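Local coordinates for protein 433aa long hypothetical phosphoribosylglycinamide formyl transferase (Pyrococcus horikoshii, PDB 2DWC) that is of unknown function but belongs to the ATP-grasp proteins, with a Rossmann-like N-terminal domain, and holds adenosine-5'-diphosphate, at residues V45-R50 with P55-A60. Residues are numbered along the deposited sequence; the frame is centred on the assembly and turned at random.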
ATOM      1  N   VAL B  45      -5.270 -14.682  -0.638  1.00 13.30           N
ATOM      2  CA  VAL B  45      -5.480 -14.323  -2.051  1.00 13.93           C
ATOM      3  C   VAL B  45      -5.022 -15.398  -3.021  1.00 14.50           C
ATOM      4  O   VAL B  45      -3.883 -15.859  -2.929  1.00 14.57           O
ATOM      5  CB  VAL B  45      -4.643 -13.060  -2.431  1.00 14.28           C
ATOM      6  CG1 VAL B  45      -4.924 -12.635  -3.888  1.00 13.43           C
ATOM      7  CG2 VAL B  45      -5.019 -11.911  -1.498  1.00 15.17           C
ATOM      8  N   VAL B  46      -5.901 -15.776  -3.946  1.00 13.66           N
ATOM      9  CA  VAL B  46      -5.523 -16.732  -4.976  1.00 11.65           C
ATOM     10  C   VAL B  46      -5.729 -15.923  -6.269  1.00 12.14           C
ATOM     11  O   VAL B  46      -6.792 -15.341  -6.482  1.00 13.58           O
ATOM     12  CB  VAL B  46      -6.415 -17.949  -4.952  1.00 15.51           C
ATOM     13  CG1 VAL B  46      -6.049 -18.871  -6.108  1.00 15.84           C
ATOM     14  CG2 VAL B  46      -6.202 -18.667  -3.662  1.00 14.86           C
ATOM     15  N   ALA B  47      -4.682 -15.883  -7.098  1.00 13.70           N
ATOM     16  CA  ALA B  47      -4.705 -15.080  -8.327  1.00 14.22           C
ATOM     17  C   ALA B  47      -4.650 -15.967  -9.550  1.00 14.10           C
ATOM     18  O   ALA B  47      -3.780 -16.831  -9.643  1.00 16.27           O
ATOM     19  CB  ALA B  47      -3.460 -14.144  -8.304  1.00 14.91           C
ATOM     20  N   VAL B  48      -5.525 -15.694 -10.505  1.00 11.90           N
ATOM     21  CA  VAL B  48      -5.600 -16.485 -11.737  1.00 15.72           C
ATOM     22  C   VAL B  48      -5.376 -15.613 -12.961  1.00 16.25           C
ATOM     23  O   VAL B  48      -5.829 -14.457 -13.019  1.00 15.85           O
ATOM     24  CB  VAL B  48      -7.036 -17.109 -11.864  1.00 12.58           C
ATOM     25  CG1 VAL B  48      -7.145 -18.085 -13.089  1.00 14.69           C
ATOM     26  CG2 VAL B  48      -7.374 -17.859 -10.547  1.00 15.15           C
ATOM     27  N   ASP B  49      -4.663 -16.149 -13.943  1.00 12.66           N
ATOM     28  CA  ASP B  49      -4.532 -15.440 -15.206  1.00 14.64           C
ATOM     29  C   ASP B  49      -4.019 -16.412 -16.272  1.00 17.62           C
ATOM     30  O   ASP B  49      -3.826 -17.596 -15.986  1.00 16.91           O
ATOM     31  CB  ASP B  49      -3.633 -14.193 -15.108  1.00 15.22           C
ATOM     32  CG  ASP B  49      -4.071 -13.087 -16.073  1.00 19.33           C
ATOM     33  OD1 ASP B  49      -4.363 -13.376 -17.275  1.00 19.52           O
ATOM     34  OD2 ASP B  49      -4.071 -11.895 -15.661  1.00 18.25           O
ATOM     35  N   ARG B  50      -3.834 -15.924 -17.493  1.00 14.56           N
ATOM     36  CA  ARG B  50      -3.395 -16.798 -18.587  1.00 15.60           C
ATOM     37  C   ARG B  50      -1.907 -16.945 -18.704  1.00 16.71           C
ATOM     38  O   ARG B  50      -1.418 -17.730 -19.558  1.00 17.80           O
ATOM     39  CB  ARG B  50      -3.965 -16.297 -19.943  1.00 18.24           C
ATOM     40  CG  ARG B  50      -3.478 -14.924 -20.281  1.00 20.58           C
ATOM     41  CD  ARG B  50      -4.210 -14.355 -21.517  1.00 32.09           C
ATOM     42  NE  ARG B  50      -4.087 -15.231 -22.676  1.00 45.63           N
ATOM     43  CZ  ARG B  50      -2.949 -15.460 -23.332  1.00 52.03           C
ATOM     44  NH1 ARG B  50      -1.808 -14.886 -22.938  1.00 51.79           N
ATOM     45  NH2 ARG B  50      -2.961 -16.226 -24.418  1.00 52.29           N
ATOM     46  N   PRO B  55       1.298  -9.656 -12.353  1.00 15.46           N
ATOM     47  CA  PRO B  55       1.435  -8.762 -11.196  1.00 17.49           C
ATOM     48  C   PRO B  55       0.779  -9.212  -9.899  1.00 15.54           C
ATOM     49  O   PRO B  55       1.444  -9.263  -8.852  1.00 15.98           O
ATOM     50  CB  PRO B  55       0.900  -7.425 -11.727  1.00 15.43           C
ATOM     51  CG  PRO B  55       1.324  -7.454 -13.200  1.00 14.64           C
ATOM     52  CD  PRO B  55       0.986  -8.929 -13.594  1.00 15.33           C
ATOM     53  N   ALA B  56      -0.514  -9.558  -9.947  1.00 14.98           N
ATOM     54  CA  ALA B  56      -1.197  -9.968  -8.712  1.00 12.79           C
ATOM     55  C   ALA B  56      -0.721 -11.314  -8.180  1.00 14.56           C
ATOM     56  O   ALA B  56      -0.775 -11.571  -6.966  1.00 15.21           O
ATOM     57  CB  ALA B  56      -2.706  -9.989  -8.930  1.00 13.72           C
ATOM     58  N   MET B  57      -0.257 -12.191  -9.068  1.00 14.80           N
ATOM     59  CA  MET B  57       0.240 -13.497  -8.647  1.00 14.05           C
ATOM     60  C   MET B  57       1.497 -13.324  -7.771  1.00 14.33           C
ATOM     61  O   MET B  57       1.730 -14.111  -6.863  1.00 15.14           O
ATOM     62  CB  MET B  57       0.619 -14.354  -9.874  1.00 13.11           C
ATOM     63  CG  MET B  57      -0.616 -14.853 -10.617  1.00 12.99           C
ATOM     64  SD  MET B  57      -0.041 -15.743 -12.080  1.00 14.05           S
ATOM     65  CE  MET B  57      -1.682 -16.000 -12.893  1.00 16.32           C
ATOM     66  N   GLN B  58       2.291 -12.280  -8.035  1.00 12.10           N
ATOM     67  CA  GLN B  58       3.538 -12.090  -7.274  1.00 13.05           C
ATOM     68  C   GLN B  58       3.266 -11.742  -5.805  1.00 15.47           C
ATOM     69  O   GLN B  58       4.013 -12.132  -4.909  1.00 14.64           O
ATOM     70  CB  GLN B  58       4.397 -10.985  -7.936  1.00 11.19           C
ATOM     71  CG  GLN B  58       4.959 -11.493  -9.312  1.00 10.74           C
ATOM     72  CD  GLN B  58       5.776 -10.438  -9.997  1.00 11.45           C
ATOM     73  OE1 GLN B  58       6.543  -9.738  -9.353  1.00 14.17           O
ATOM     74  NE2 GLN B  58       5.621 -10.314 -11.313  1.00 13.29           N
ATOM     75  N   VAL B  59       2.151 -11.049  -5.579  1.00 13.40           N
ATOM     76  CA  VAL B  59       1.765 -10.621  -4.225  1.00 11.61           C
ATOM     77  C   VAL B  59       0.811 -11.625  -3.544  1.00 13.83           C
ATOM     78  O   VAL B  59       0.765 -11.707  -2.331  1.00 21.80           O
ATOM     79  CB  VAL B  59       1.077  -9.236  -4.286  1.00 16.83           C
ATOM     80  CG1 VAL B  59       0.329  -8.938  -2.967  1.00 26.53           C
ATOM     81  CG2 VAL B  59       2.190  -8.150  -4.504  1.00 18.65           C
ATOM     82  N   ALA B  60       0.142 -12.431  -4.349  1.00 14.76           N
ATOM     83  CA  ALA B  60      -0.810 -13.408  -3.844  1.00 14.84           C
ATOM     84  C   ALA B  60      -0.174 -14.571  -3.093  1.00 16.77           C
ATOM     85  O   ALA B  60       1.020 -14.871  -3.219  1.00 17.37           O
ATOM     86  CB  ALA B  60      -1.632 -13.950  -5.023  1.00 13.80           C
TER
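A47 and M57 meet at the middle of this buried contact, where the methyl group CB of A47 lies 3.7 Å from CG of M57. The same methyl also has CB of A60 at 3.8 Å, while CB of A56 is looser at 4.3 Å, so one small side chain fits among three residues of 55-60. The axes of 45-49 and 55-59 come within 7.5 Å, consistent with the small alanine side chains between them, at 154° between their N-to-C directions, which is close to antiparallel. At the start of the strand segment, CG1 of V45 packs against CB of A60 at 3.7 Å; chi1 of -177° swings this branch opposite the backbone N and onto A60. M57 begins alongside the strand rather than aimed at it, but its chain is extended beyond CG (chi2 176°) and runs toward D49, making the tightest spot: CE is 3.2 Å from the backbone N of D49 and 3.5 Å from its CB. The segments are thus held by van der Waals contact, mostly between apolar side chains that also touch strand backbone. Beyond D49 lies the loose side: R50 is solvent-exposed and touches nothing on 55-60, while its N donates to OD1 of D49, which accepts through its anti lone pair, and OD2 accepts from S27 N. V46 and V48 point away from the helix; both touch strand 21-25, and V46 also strand 62-65. The pair forms the first half of a beta-alpha-beta unit completed by strand 62-65, whose S63 and V65 touch M57, while A35 of helix 29-40 packs against V45 and V59.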